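PDB 5K3W: CpuTA1 from Curtobacterium pusillum, which belongs to the class IV aminotransferase family and binds pyridoxal-5'-phosphate in a two-domain fold that pairs with a second copy of itself. Local coordinates for residues I44-I49 with I119-I124; I214-G219 with A265-S270; V221-T226 with T250-I255. One frame throughout, in Å; residues are numbered along the deposited sequence.

How the contacts relate
The contacts lie on opposite sides of the chain's centre: contact 1 (44-49 with 119-124) on one, contacts 2 and 3 together on the other, with about 37 Å between the centres of contacts 1 and 2. Contact 3 (221-226 with 250-255) is nested in the loop closed by contact 2 (214-219 with 265-270), their centres about 10 Å apart. They join neighbouring strands of one mixed sheet, where Val-215 O meets Arg-222 N at 2.7 Å, probably a hydrogen bond. Contact 2 reaches pyridoxal-5'-phosphate through Ser-270; the Thr-223 side chain of contact 3 is about 9 Å away from the cofactor at the nearest atoms.

Contact 1: residues I44-I49 with I119-I124; sequences ITDLGI and ILTRGI
Leu-47, Ile-124 and Asp-46 carry most of this meeting between the start of helix 47-50 and the 121-124 turn. Leu-47 gives its backbone N to Gly-123 O in a nearly straight bond of 2.9 Å. Its side chain points to the same turn and lays CD1 against Arg-122 CB at 3.7 Å. The charged end of that arginine continues to Asp-53. Ile-124 turns its CB away, yet its CG2 branch rests on Thr-45 OG1, and its backbone is bridged to Asp-46. The Asp-46 carboxylate is the polar hub. With CG anti to the backbone N (chi1 -159°), OD1 receives Thr-121 OG1 on its syn lone pair at 2.7 Å and Gly-48 N on its anti lone pair at 3.0 Å, while OD2 is hydrogen-bonded to Ser-131 OG. Two donors on different lone pairs of OD1 thus limit rotation of the carboxylate. Thr-121 OG1 also accepts from Gly-123 N, which ties the glycine turn to the same hub. The result is an aspartate N-cap on a helix, linked by its capping oxygen to an ST turn that begins at Thr-121.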
ATOM      1  N   ILE A  44      -1.785 -15.983  -5.010  1.00 16.28           N
ATOM      2  CA  ILE A  44      -1.800 -15.514  -3.635  1.00 16.34           C
ATOM      3  C   ILE A  44      -0.442 -14.957  -3.228  1.00 16.67           C
ATOM      4  O   ILE A  44      -0.371 -14.146  -2.304  1.00 17.10           O
ATOM      5  CB  ILE A  44      -2.251 -16.649  -2.688  1.00 19.92           C
ATOM      6  CG1 ILE A  44      -2.665 -16.085  -1.322  1.00 22.53           C
ATOM      7  CG2 ILE A  44      -1.130 -17.676  -2.509  1.00 10.95           C
ATOM      8  CD1 ILE A  44      -3.723 -14.962  -1.361  1.00 12.89           C
ATOM      9  N   THR A  45       0.647 -15.354  -3.895  1.00 16.52           N
ATOM     10  CA  THR A  45       1.956 -14.785  -3.601  1.00 20.45           C
ATOM     11  C   THR A  45       2.370 -13.697  -4.595  1.00 19.78           C
ATOM     12  O   THR A  45       3.552 -13.356  -4.671  1.00 25.27           O
ATOM     13  CB  THR A  45       3.028 -15.881  -3.525  1.00 19.66           C
ATOM     14  OG1 THR A  45       3.010 -16.661  -4.718  1.00 26.87           O
ATOM     15  CG2 THR A  45       2.777 -16.800  -2.350  1.00 19.84           C
ATOM     16  N   ASP A  46       1.433 -13.141  -5.358  1.00 24.51           N
ATOM     17  CA  ASP A  46       1.761 -11.976  -6.170  1.00 20.12           C
ATOM     18  C   ASP A  46       2.065 -10.804  -5.249  1.00 15.38           C
ATOM     19  O   ASP A  46       1.290 -10.500  -4.338  1.00 18.50           O
ATOM     20  CB  ASP A  46       0.611 -11.631  -7.114  1.00 20.47           C
ATOM     21  CG  ASP A  46       1.064 -10.792  -8.308  1.00 22.54           C
ATOM     22  OD1 ASP A  46       1.439  -9.617  -8.114  1.00 17.22           O
ATOM     23  OD2 ASP A  46       1.035 -11.309  -9.447  1.00 21.48           O
ATOM     24  N   LEU A  47       3.215 -10.169  -5.452  1.00 18.14           N
ATOM     25  CA  LEU A  47       3.586  -9.073  -4.564  1.00 20.62           C
ATOM     26  C   LEU A  47       2.595  -7.920  -4.647  1.00 18.39           C
ATOM     27  O   LEU A  47       2.600  -7.047  -3.768  1.00 17.20           O
ATOM     28  CB  LEU A  47       4.999  -8.585  -4.885  1.00 23.25           C
ATOM     29  CG  LEU A  47       6.163  -9.555  -4.683  1.00 30.13           C
ATOM     30  CD1 LEU A  47       7.419  -9.001  -5.362  1.00 23.17           C
ATOM     31  CD2 LEU A  47       6.432  -9.781  -3.206  1.00 25.73           C
ATOM     32  N   GLY A  48       1.747  -7.899  -5.683  1.00 16.69           N
ATOM     33  CA  GLY A  48       0.687  -6.910  -5.751  1.00 15.29           C
ATOM     34  C   GLY A  48      -0.289  -6.997  -4.593  1.00 18.11           C
ATOM     35  O   GLY A  48      -0.792  -5.971  -4.123  1.00 15.40           O
ATOM     36  N   ILE A  49      -0.568  -8.203  -4.105  1.00 13.05           N
ATOM     37  CA  ILE A  49      -1.479  -8.351  -2.979  1.00 21.84           C
ATOM     38  C   ILE A  49      -0.738  -8.610  -1.668  1.00 21.85           C
ATOM     39  O   ILE A  49      -1.151  -8.115  -0.619  1.00 21.68           O
ATOM     40  CB  ILE A  49      -2.547  -9.435  -3.243  1.00 16.78           C
ATOM     41  CG1 ILE A  49      -3.368  -9.647  -1.963  1.00 19.60           C
ATOM     42  CG2 ILE A  49      -1.911 -10.729  -3.715  1.00 16.60           C
ATOM     43  CD1 ILE A  49      -4.814 -10.000  -2.189  1.00 15.40           C
ATOM     44  N   ILE A 119      -3.194  -2.336 -14.053  1.00 13.08           N
ATOM     45  CA  ILE A 119      -2.547  -2.789 -12.833  1.00 13.69           C
ATOM     46  C   ILE A 119      -1.248  -3.492 -13.195  1.00 17.39           C
ATOM     47  O   ILE A 119      -1.258  -4.485 -13.930  1.00 14.64           O
ATOM     48  CB  ILE A 119      -3.463  -3.702 -12.008  1.00 15.40           C
ATOM     49  CG1 ILE A 119      -4.634  -2.875 -11.470  1.00 13.38           C
ATOM     50  CG2 ILE A 119      -2.687  -4.357 -10.872  1.00 12.25           C
ATOM     51  CD1 ILE A 119      -5.665  -3.689 -10.770  1.00 17.65           C
ATOM     52  N   LEU A 120      -0.135  -2.982 -12.667  1.00 18.21           N
ATOM     53  CA  LEU A 120       1.193  -3.522 -12.930  1.00 19.47           C
ATOM     54  C   LEU A 120       1.893  -3.775 -11.601  1.00 16.82           C
ATOM     55  O   LEU A 120       2.098  -2.838 -10.822  1.00 18.44           O
ATOM     56  CB  LEU A 120       2.010  -2.560 -13.797  1.00 19.26           C
ATOM     57  CG  LEU A 120       3.497  -2.870 -14.033  1.00 17.98           C
ATOM     58  CD1 LEU A 120       3.666  -4.247 -14.606  1.00 20.14           C
ATOM     59  CD2 LEU A 120       4.101  -1.832 -14.968  1.00 23.11           C
ATOM     60  N   THR A 121       2.273  -5.024 -11.349  1.00 13.63           N
ATOM     61  CA  THR A 121       2.925  -5.393 -10.093  1.00 23.20           C
ATOM     62  C   THR A 121       4.304  -5.997 -10.351  1.00 20.50           C
ATOM     63  O   THR A 121       4.667  -6.337 -11.483  1.00 26.81           O
ATOM     64  CB  THR A 121       2.086  -6.397  -9.287  1.00 16.16           C
ATOM     65  OG1 THR A 121       2.291  -7.706  -9.826  1.00 23.09           O
ATOM     66  CG2 THR A 121       0.598  -6.052  -9.346  1.00 14.41           C
ATOM     67  N   ARG A 122       5.070  -6.142  -9.269  1.00 20.17           N
ATOM     68  CA  ARG A 122       6.394  -6.757  -9.342  1.00 18.93           C
ATOM     69  C   ARG A 122       6.318  -8.259  -9.601  1.00 23.23           C
ATOM     70  O   ARG A 122       7.357  -8.880  -9.836  1.00 24.47           O
ATOM     71  CB  ARG A 122       7.190  -6.465  -8.050  1.00 20.32           C
ATOM     72  CG  ARG A 122       8.732  -6.507  -8.203  1.00 15.50           C
ATOM     73  CD  ARG A 122       9.468  -5.885  -6.997  1.00 15.61           C
ATOM     74  NE  ARG A 122       8.915  -4.591  -6.581  1.00 18.75           N
ATOM     75  CZ  ARG A 122       9.317  -3.399  -7.033  1.00 19.02           C
ATOM     76  NH1 ARG A 122      10.294  -3.308  -7.922  1.00 16.23           N
ATOM     77  NH2 ARG A 122       8.731  -2.290  -6.600  1.00 14.16           N
ATOM     78  N   GLY A 123       5.122  -8.850  -9.571  1.00 21.22           N
ATOM     79  CA  GLY A 123       4.924 -10.236  -9.947  1.00 15.38           C
ATOM     80  C   GLY A 123       4.878 -11.186  -8.761  1.00 21.75           C
ATOM     81  O   GLY A 123       4.994 -10.811  -7.588  1.00 20.34           O
ATOM     82  N   ILE A 124       4.683 -12.456  -9.115  1.00 22.46           N
ATOM     83  CA  ILE A 124       4.835 -13.562  -8.179  1.00 23.32           C
ATOM     84  C   ILE A 124       6.218 -13.517  -7.551  1.00 27.99           C
ATOM     85  O   ILE A 124       7.230 -13.377  -8.248  1.00 26.81           O
ATOM     86  CB  ILE A 124       4.598 -14.889  -8.916  1.00 28.85           C
ATOM     87  CG1 ILE A 124       3.277 -14.820  -9.708  1.00 21.68           C
ATOM     88  CG2 ILE A 124       4.656 -16.050  -7.934  1.00 28.20           C
ATOM     89  CD1 ILE A 124       3.033 -15.995 -10.639  1.00 20.82           C
TER

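Contact 2: residues I214-G219 with A265-S270; sequences IVLADG and ALWLVS. With PLP (pyridoxal-5'-phosphate), chain C.
Ile-214 and Leu-216 face Trp-267 and Ala-265 as two hydrogen-bonded pairs of an antiparallel sheet, with Val-215 and Leu-266 as the non-hydrogen-bonded pair between them. Four backbone bonds join the strands. Ile-214 N reaches Trp-267 O at 2.8 Å, and Trp-267 N returns to Ile-214 O. The second pair is less even: Leu-216 N to Ala-265 O is 3.0 Å, whereas Ala-265 N to Leu-216 O stretches to 3.3 Å. A CA-H...O contact from Leu-266 to Ile-214 O adds to the seam.

Apolar contacts occur on both faces of the sheet. On the side that carries Ile-214, Leu-216 and Trp-267, the indole presents its six-membered ring to the neighbouring strand: CE3 lies 3.8 Å from Ile-214 CG2, and Leu-216 CB sits at the ring edge, 3.9 Å from CZ3. Ile-214 CG2, anti to the backbone N, reaches Trp-267, while CG1, beside that N (chi1 -55°), meets Val-269 CG1, the two side chains crossing at about a right angle. The indole NE1 is held by Thr-293. On the other face, Val-215 CG2 and Leu-266 CD2 close to 3.6 Å, their side chains side by side and pointing the same way.

At the cofactor end, Ser-270 CA lies 3.4 Å from O1P of pyridoxal-5'-phosphate. This is antiparallel pairing of two interior strands of a mixed sheet, one of which, 265-270, ends with Ser-270 in the cofactor pocket.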
ATOM      1  N   ILE A 214      -8.246  21.967  -6.988  1.00 20.55           N
ATOM      2  CA  ILE A 214      -8.275  23.182  -7.801  1.00 23.36           C
ATOM      3  C   ILE A 214      -8.783  24.332  -6.942  1.00 24.32           C
ATOM      4  O   ILE A 214      -9.831  24.220  -6.289  1.00 24.00           O
ATOM      5  CB  ILE A 214      -9.154  23.017  -9.053  1.00 30.16           C
ATOM      6  CG1 ILE A 214      -8.711  21.798  -9.870  1.00 19.64           C
ATOM      7  CG2 ILE A 214      -9.056  24.269  -9.914  1.00 25.16           C
ATOM      8  CD1 ILE A 214      -7.314  21.919 -10.375  1.00 17.71           C
ATOM      9  N   VAL A 215      -8.049  25.438  -6.947  1.00 22.48           N
ATOM     10  CA  VAL A 215      -8.346  26.589  -6.101  1.00 26.08           C
ATOM     11  C   VAL A 215      -8.612  27.799  -6.984  1.00 31.46           C
ATOM     12  O   VAL A 215      -7.775  28.163  -7.822  1.00 23.94           O
ATOM     13  CB  VAL A 215      -7.199  26.886  -5.119  1.00 27.59           C
ATOM     14  CG1 VAL A 215      -7.476  28.174  -4.381  1.00 30.24           C
ATOM     15  CG2 VAL A 215      -7.020  25.740  -4.140  1.00 26.30           C
ATOM     16  N   LEU A 216      -9.773  28.423  -6.795  1.00 27.34           N
ATOM     17  CA  LEU A 216     -10.064  29.716  -7.401  1.00 20.59           C
ATOM     18  C   LEU A 216      -9.951  30.805  -6.339  1.00 31.29           C
ATOM     19  O   LEU A 216     -10.632  30.742  -5.305  1.00 31.75           O
ATOM     20  CB  LEU A 216     -11.450  29.729  -8.030  1.00 19.72           C
ATOM     21  CG  LEU A 216     -11.910  31.144  -8.398  1.00 25.43           C
ATOM     22  CD1 LEU A 216     -10.945  31.785  -9.389  1.00 29.32           C
ATOM     23  CD2 LEU A 216     -13.342  31.130  -8.942  1.00 18.14           C
ATOM     24  N   ALA A 217      -9.085  31.794  -6.590  1.00 30.29           N
ATOM     25  CA  ALA A 217      -8.965  32.955  -5.704  1.00 40.01           C
ATOM     26  C   ALA A 217      -8.459  34.153  -6.497  1.00 41.06           C
ATOM     27  O   ALA A 217      -7.405  34.080  -7.141  1.00 35.77           O
ATOM     28  CB  ALA A 217      -8.043  32.671  -4.517  1.00 16.87           C
ATOM     29  N   ASP A 218      -9.212  35.257  -6.441  1.00 43.60           N
ATOM     30  CA  ASP A 218      -8.817  36.516  -7.074  1.00 40.64           C
ATOM     31  C   ASP A 218      -8.688  36.338  -8.580  1.00 35.92           C
ATOM     32  O   ASP A 218      -7.704  36.749  -9.195  1.00 38.58           O
ATOM     33  CB  ASP A 218      -7.510  37.055  -6.483  1.00 40.28           C
ATOM     34  CG  ASP A 218      -7.577  37.248  -4.972  1.00 54.31           C
ATOM     35  OD1 ASP A 218      -8.619  37.733  -4.469  1.00 50.91           O
ATOM     36  OD2 ASP A 218      -6.580  36.910  -4.289  1.00 45.11           O
ATOM     37  N   GLY A 219      -9.690  35.705  -9.175  1.00 31.35           N
ATOM     38  CA  GLY A 219      -9.677  35.486 -10.603  1.00 24.92           C
ATOM     39  C   GLY A 219      -8.579  34.568 -11.103  1.00 27.83           C
ATOM     40  O   GLY A 219      -8.451  34.381 -12.316  1.00 32.21           O
ATOM     41  N   ALA A 265     -13.534  29.443  -4.449  1.00 33.57           N
ATOM     42  CA  ALA A 265     -14.175  28.171  -4.760  1.00 30.69           C
ATOM     43  C   ALA A 265     -13.101  27.099  -4.816  1.00 23.89           C
ATOM     44  O   ALA A 265     -11.920  27.395  -5.013  1.00 25.13           O
ATOM     45  CB  ALA A 265     -14.959  28.224  -6.077  1.00 24.03           C
ATOM     46  N   LEU A 266     -13.527  25.846  -4.626  1.00 23.20           N
ATOM     47  CA  LEU A 266     -12.635  24.694  -4.632  1.00 21.83           C
ATOM     48  C   LEU A 266     -13.275  23.543  -5.391  1.00 22.58           C
ATOM     49  O   LEU A 266     -14.491  23.338  -5.324  1.00 17.42           O
ATOM     50  CB  LEU A 266     -12.312  24.213  -3.216  1.00 15.69           C
ATOM     51  CG  LEU A 266     -11.685  25.213  -2.261  1.00 21.45           C
ATOM     52  CD1 LEU A 266     -11.675  24.618  -0.873  1.00 24.79           C
ATOM     53  CD2 LEU A 266     -10.272  25.540  -2.703  1.00 20.45           C
ATOM     54  N   TRP A 267     -12.431  22.770  -6.082  1.00 24.97           N
ATOM     55  CA  TRP A 267     -12.828  21.507  -6.693  1.00 23.47           C
ATOM     56  C   TRP A 267     -11.803  20.427  -6.376  1.00 20.87           C
ATOM     57  O   TRP A 267     -10.605  20.698  -6.263  1.00 18.05           O
ATOM     58  CB  TRP A 267     -12.960  21.597  -8.231  1.00 21.49           C
ATOM     59  CG  TRP A 267     -13.937  22.604  -8.734  1.00 23.17           C
ATOM     60  CD1 TRP A 267     -15.214  22.370  -9.157  1.00 24.56           C
ATOM     61  CD2 TRP A 267     -13.711  24.010  -8.894  1.00 22.33           C
ATOM     62  NE1 TRP A 267     -15.794  23.541  -9.573  1.00 28.01           N
ATOM     63  CE2 TRP A 267     -14.891  24.563  -9.424  1.00 25.75           C
ATOM     64  CE3 TRP A 267     -12.617  24.851  -8.654  1.00 24.50           C
ATOM     65  CZ2 TRP A 267     -15.019  25.929  -9.702  1.00 25.69           C
ATOM     66  CZ3 TRP A 267     -12.737  26.198  -8.940  1.00 23.47           C
ATOM     67  CH2 TRP A 267     -13.932  26.727  -9.453  1.00 26.59           C
ATOM     68  N   LEU A 268     -12.292  19.197  -6.242  1.00 20.27           N
ATOM     69  CA  LEU A 268     -11.479  17.995  -6.379  1.00 17.12           C
ATOM     70  C   LEU A 268     -11.708  17.420  -7.773  1.00 19.45           C
ATOM     71  O   LEU A 268     -12.857  17.249  -8.193  1.00 25.85           O
ATOM     72  CB  LEU A 268     -11.851  16.950  -5.328  1.00 14.38           C
ATOM     73  CG  LEU A 268     -11.521  17.283  -3.881  1.00 18.15           C
ATOM     74  CD1 LEU A 268     -11.656  16.039  -3.032  1.00 11.47           C
ATOM     75  CD2 LEU A 268     -10.127  17.879  -3.780  1.00 14.78           C
ATOM     76  N   VAL A 269     -10.631  17.116  -8.485  1.00 19.16           N
ATOM     77  CA  VAL A 269     -10.744  16.605  -9.852  1.00 20.82           C
ATOM     78  C   VAL A 269      -9.978  15.292  -9.977  1.00 19.72           C
ATOM     79  O   VAL A 269      -8.926  15.107  -9.356  1.00 17.42           O
ATOM     80  CB  VAL A 269     -10.245  17.644 -10.883  1.00 24.87           C
ATOM     81  CG1 VAL A 269     -11.010  18.944 -10.728  1.00 13.72           C
ATOM     82  CG2 VAL A 269      -8.728  17.877 -10.741  1.00 22.00           C
ATOM     83  N   SER A 270     -10.516  14.377 -10.773  1.00 25.39           N
ATOM     84  CA  SER A 270      -9.910  13.072 -11.009  1.00 23.52           C
ATOM     85  C   SER A 270     -10.600  12.463 -12.223  1.00 22.46           C
ATOM     86  O   SER A 270     -11.643  12.952 -12.670  1.00 20.66           O
ATOM     87  CB  SER A 270     -10.024  12.164  -9.777  1.00 23.88           C
ATOM     88  OG  SER A 270     -11.370  11.856  -9.481  1.00 20.61           O
TER
HETATM   89  N1  PLP C 401      -4.142  12.038  -6.558  1.00 28.40           N
HETATM   90  C2  PLP C 401      -4.129  10.685  -6.381  1.00 30.06           C
HETATM   91  C2A PLP C 401      -3.486  10.075  -5.150  1.00 16.89           C
HETATM   92  C3  PLP C 401      -4.695   9.871  -7.343  1.00 23.95           C
HETATM   93  O3  PLP C 401      -4.650   8.485  -7.132  1.00 18.43           O
HETATM   94  C4  PLP C 401      -5.259  10.424  -8.467  1.00 26.31           C
HETATM   95  C4A PLP C 401      -5.917   9.599  -9.540  1.00 23.24           C
HETATM   96  C5  PLP C 401      -5.279  11.774  -8.643  1.00 26.73           C
HETATM   97  C6  PLP C 401      -4.705  12.582  -7.675  1.00 28.17           C
HETATM   98  C5A PLP C 401      -5.932  12.372  -9.885  1.00 21.88           C
HETATM   99  O4P PLP C 401      -5.355  11.899 -11.088  1.00 22.44           O
HETATM  100  P   PLP C 401      -6.227  11.792 -12.419  1.00 25.49           P
HETATM  101  O1P PLP C 401      -6.939  13.097 -12.697  1.00 20.55           O
HETATM  102  O2P PLP C 401      -7.235  10.673 -12.323  1.00 19.41           O
HETATM  103  O3P PLP C 401      -5.317  11.520 -13.589  1.00 20.08           O

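Contact 3: residues V221-T226 with T250-I255; sequences VRTPQT and TEYRRI
Strands 220-224 and 250-253 are the two parallel arms of a beta-alpha-beta unit, with helix 234-245 as the crossover, and their pairing forms one border of the mixed sheet within this chain. Val-221 and Arg-222 align with Thr-250 and Glu-251. The backbone bonds alternate along the seam: Thr-223 N gives to Glu-251 O at 3.1 Å and Gln-225 N to Arg-253 O at 2.9 Å, while the bonds from Glu-251 N to Val-221 O and from Arg-253 N to Thr-223 O are weak.

On the face covered by helix 234-245, Thr-223 CG2 comes within 3.3 Å of Tyr-252 CD2, oblique to the ring. Phe-240 meets that ring edge-to-face, and Gln-236 holds its hydroxyl.

Charged groups gather beside Arg-222 and Glu-251 on the other face, where Ile-255 CD1 also rests against Arg-222 CB. Arg-222 stacks its guanidinium on that of Arg-253, centres 3.8 Å apart and planes 28° from parallel, with Arg-222 NE over the centre of the Arg-253 group. Bends at chi2 (132°) and chi3 (66°) fold the Arg-253 chain back to this position although its CB points away. Glu-251 serves both arginines: OE1 pairs with Arg-222 NH2 at 3.5 Å, and OE2 takes Arg-253 NE at 3.0 Å in a weakly bonded salt bridge. Glu-259 forms a salt bridge with Arg-253 NH1.

Gln-225 NE2 lies over one face of the Arg-254 guanidinium, off-centre near its rim, and is hydrogen-bonded to Asp-227 OD1. Two carboxylates, Glu-251 and Glu-259, probably offset the repulsion between the stacked arginines and make their close approach tolerable.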
ATOM      1  N   VAL A 221      -6.782  30.704 -11.088  1.00 26.83           N
ATOM      2  CA  VAL A 221      -7.043  29.291 -10.850  1.00 21.63           C
ATOM      3  C   VAL A 221      -5.705  28.632 -10.586  1.00 22.95           C
ATOM      4  O   VAL A 221      -4.814  28.669 -11.443  1.00 29.31           O
ATOM      5  CB  VAL A 221      -7.776  28.644 -12.031  1.00 26.23           C
ATOM      6  CG1 VAL A 221      -7.846  27.134 -11.874  1.00 20.94           C
ATOM      7  CG2 VAL A 221      -9.179  29.237 -12.160  1.00 24.98           C
ATOM      8  N   ARG A 222      -5.554  28.056  -9.389  1.00 27.12           N
ATOM      9  CA  ARG A 222      -4.299  27.490  -8.906  1.00 25.31           C
ATOM     10  C   ARG A 222      -4.478  26.030  -8.516  1.00 25.93           C
ATOM     11  O   ARG A 222      -5.591  25.560  -8.257  1.00 24.47           O
ATOM     12  CB  ARG A 222      -3.770  28.248  -7.683  1.00 24.27           C
ATOM     13  CG  ARG A 222      -3.750  29.744  -7.794  1.00 32.69           C
ATOM     14  CD  ARG A 222      -3.253  30.309  -6.486  1.00 48.00           C
ATOM     15  NE  ARG A 222      -2.439  31.501  -6.672  1.00 51.90           N
ATOM     16  CZ  ARG A 222      -2.868  32.734  -6.441  1.00 58.61           C
ATOM     17  NH1 ARG A 222      -4.110  32.942  -6.009  1.00 41.66           N
ATOM     18  NH2 ARG A 222      -2.050  33.759  -6.639  1.00 65.37           N
ATOM     19  N   THR A 223      -3.350  25.322  -8.434  1.00 24.69           N
ATOM     20  CA  THR A 223      -3.295  23.924  -8.043  1.00 26.99           C
ATOM     21  C   THR A 223      -1.945  23.717  -7.370  1.00 26.71           C
ATOM     22  O   THR A 223      -0.964  24.346  -7.785  1.00 27.54           O
ATOM     23  CB  THR A 223      -3.447  22.962  -9.240  1.00 22.88           C
ATOM     24  OG1 THR A 223      -3.936  21.693  -8.785  1.00 23.94           O
ATOM     25  CG2 THR A 223      -2.101  22.725  -9.943  1.00 19.54           C
ATOM     26  N   PRO A 224      -1.855  22.872  -6.341  1.00 22.11           N
ATOM     27  CA  PRO A 224      -0.547  22.609  -5.727  1.00 23.03           C
ATOM     28  C   PRO A 224       0.442  22.093  -6.761  1.00 24.93           C
ATOM     29  O   PRO A 224       0.142  21.170  -7.521  1.00 24.97           O
ATOM     30  CB  PRO A 224      -0.855  21.544  -4.660  1.00 28.71           C
ATOM     31  CG  PRO A 224      -2.318  21.700  -4.348  1.00 27.72           C
ATOM     32  CD  PRO A 224      -2.951  22.155  -5.661  1.00 28.79           C
ATOM     33  N   GLN A 225       1.632  22.695  -6.792  1.00 23.53           N
ATOM     34  CA  GLN A 225       2.637  22.240  -7.742  1.00 24.95           C
ATOM     35  C   GLN A 225       3.035  20.797  -7.424  1.00 23.74           C
ATOM     36  O   GLN A 225       3.012  20.364  -6.274  1.00 26.20           O
ATOM     37  CB  GLN A 225       3.839  23.187  -7.743  1.00 25.25           C
ATOM     38  CG  GLN A 225       4.655  23.233  -6.466  1.00 36.86           C
ATOM     39  CD  GLN A 225       5.814  24.222  -6.562  1.00 37.77           C
ATOM     40  OE1 GLN A 225       5.610  25.407  -6.824  1.00 40.21           O
ATOM     41  NE2 GLN A 225       7.032  23.734  -6.365  1.00 30.68           N
ATOM     42  N   THR A 226       3.377  20.039  -8.464  1.00 22.00           N
ATOM     43  CA  THR A 226       3.335  18.581  -8.418  1.00 24.79           C
ATOM     44  C   THR A 226       4.680  17.930  -8.094  1.00 25.87           C
ATOM     45  O   THR A 226       4.811  16.708  -8.216  1.00 25.34           O
ATOM     46  CB  THR A 226       2.792  18.029  -9.748  1.00 28.35           C
ATOM     47  OG1 THR A 226       3.745  18.256 -10.795  1.00 25.75           O
ATOM     48  CG2 THR A 226       1.495  18.719 -10.111  1.00 22.27           C
ATOM     49  N   THR A 250      -3.856  30.708 -14.831  1.00 32.30           N
ATOM     50  CA  THR A 250      -3.658  29.485 -14.074  1.00 25.51           C
ATOM     51  C   THR A 250      -2.246  29.458 -13.510  1.00 28.64           C
ATOM     52  O   THR A 250      -1.329  30.058 -14.068  1.00 28.36           O
ATOM     53  CB  THR A 250      -3.879  28.254 -14.948  1.00 24.73           C
ATOM     54  OG1 THR A 250      -3.058  28.376 -16.105  1.00 31.33           O
ATOM     55  CG2 THR A 250      -5.347  28.136 -15.364  1.00 23.85           C
ATOM     56  N   GLU A 251      -2.065  28.731 -12.411  1.00 32.77           N
ATOM     57  CA  GLU A 251      -0.808  28.818 -11.684  1.00 26.45           C
ATOM     58  C   GLU A 251      -0.580  27.552 -10.872  1.00 31.86           C
ATOM     59  O   GLU A 251      -1.481  27.107 -10.150  1.00 29.18           O
ATOM     60  CB  GLU A 251      -0.810  30.047 -10.773  1.00 33.58           C
ATOM     61  CG  GLU A 251       0.525  30.384 -10.154  1.00 40.90           C
ATOM     62  CD  GLU A 251       0.432  31.581  -9.221  1.00 57.58           C
ATOM     63  OE1 GLU A 251      -0.487  32.418  -9.407  1.00 51.11           O
ATOM     64  OE2 GLU A 251       1.273  31.676  -8.298  1.00 58.40           O
ATOM     65  N   TYR A 252       0.614  26.974 -11.018  1.00 21.09           N
ATOM     66  CA  TYR A 252       1.130  25.959 -10.115  1.00 24.53           C
ATOM     67  C   TYR A 252       1.958  26.641  -9.039  1.00 28.63           C
ATOM     68  O   TYR A 252       2.773  27.515  -9.341  1.00 35.61           O
ATOM     69  CB  TYR A 252       1.999  24.943 -10.856  1.00 18.15           C
ATOM     70  CG  TYR A 252       1.275  24.166 -11.928  1.00 23.91           C
ATOM     71  CD1 TYR A 252       1.164  24.670 -13.212  1.00 21.10           C
ATOM     72  CD2 TYR A 252       0.694  22.926 -11.656  1.00 18.38           C
ATOM     73  CE1 TYR A 252       0.494  23.967 -14.198  1.00 24.16           C
ATOM     74  CE2 TYR A 252       0.031  22.215 -12.632  1.00 18.68           C
ATOM     75  CZ  TYR A 252      -0.063  22.744 -13.911  1.00 22.27           C
ATOM     76  OH  TYR A 252      -0.710  22.061 -14.913  1.00 24.57           O
ATOM     77  N   ARG A 253       1.765  26.235  -7.791  1.00 32.92           N
ATOM     78  CA  ARG A 253       2.518  26.853  -6.709  1.00 29.63           C
ATOM     79  C   ARG A 253       2.271  26.087  -5.419  1.00 30.68           C
ATOM     80  O   ARG A 253       1.457  25.159  -5.362  1.00 29.26           O
ATOM     81  CB  ARG A 253       2.130  28.319  -6.549  1.00 35.71           C
ATOM     82  CG  ARG A 253       0.665  28.496  -6.293  1.00 39.38           C
ATOM     83  CD  ARG A 253       0.430  29.432  -5.128  1.00 50.49           C
ATOM     84  NE  ARG A 253       0.879  30.785  -5.427  1.00 60.09           N
ATOM     85  CZ  ARG A 253       0.419  31.864  -4.805  1.00 67.66           C
ATOM     86  NH1 ARG A 253      -0.502  31.732  -3.857  1.00 57.11           N
ATOM     87  NH2 ARG A 253       0.871  33.070  -5.137  1.00 73.45           N
ATOM     88  N   ARG A 254       3.009  26.481  -4.389  1.00 25.96           N
ATOM     89  CA  ARG A 254       2.734  26.019  -3.042  1.00 26.97           C
ATOM     90  C   ARG A 254       1.579  26.815  -2.465  1.00 29.80           C
ATOM     91  O   ARG A 254       1.574  28.047  -2.513  1.00 35.43           O
ATOM     92  CB  ARG A 254       3.958  26.161  -2.155  1.00 24.12           C
ATOM     93  CG  ARG A 254       5.108  25.382  -2.678  1.00 40.05           C
ATOM     94  CD  ARG A 254       6.157  25.098  -1.621  1.00 34.74           C
ATOM     95  NE  ARG A 254       7.302  24.525  -2.308  1.00 43.69           N
ATOM     96  CZ  ARG A 254       8.126  25.237  -3.071  1.00 44.83           C
ATOM     97  NH1 ARG A 254       7.928  26.547  -3.205  1.00 32.88           N
ATOM     98  NH2 ARG A 254       9.144  24.642  -3.685  1.00 38.87           N
ATOM     99  N   ILE A 255       0.607  26.101  -1.920  1.00 23.03           N
ATOM    100  CA  ILE A 255      -0.604  26.680  -1.378  1.00 25.72           C
ATOM    101  C   ILE A 255      -0.685  26.240   0.077  1.00 27.57           C
ATOM    102  O   ILE A 255      -0.953  25.068   0.368  1.00 30.50           O
ATOM    103  CB  ILE A 255      -1.832  26.229  -2.176  1.00 29.07           C
ATOM    104  CG1 ILE A 255      -1.618  26.573  -3.657  1.00 30.36           C
ATOM    105  CG2 ILE A 255      -3.115  26.831  -1.608  1.00 24.04           C
ATOM    106  CD1 ILE A 255      -2.729  26.112  -4.579  1.00 30.91           C
TER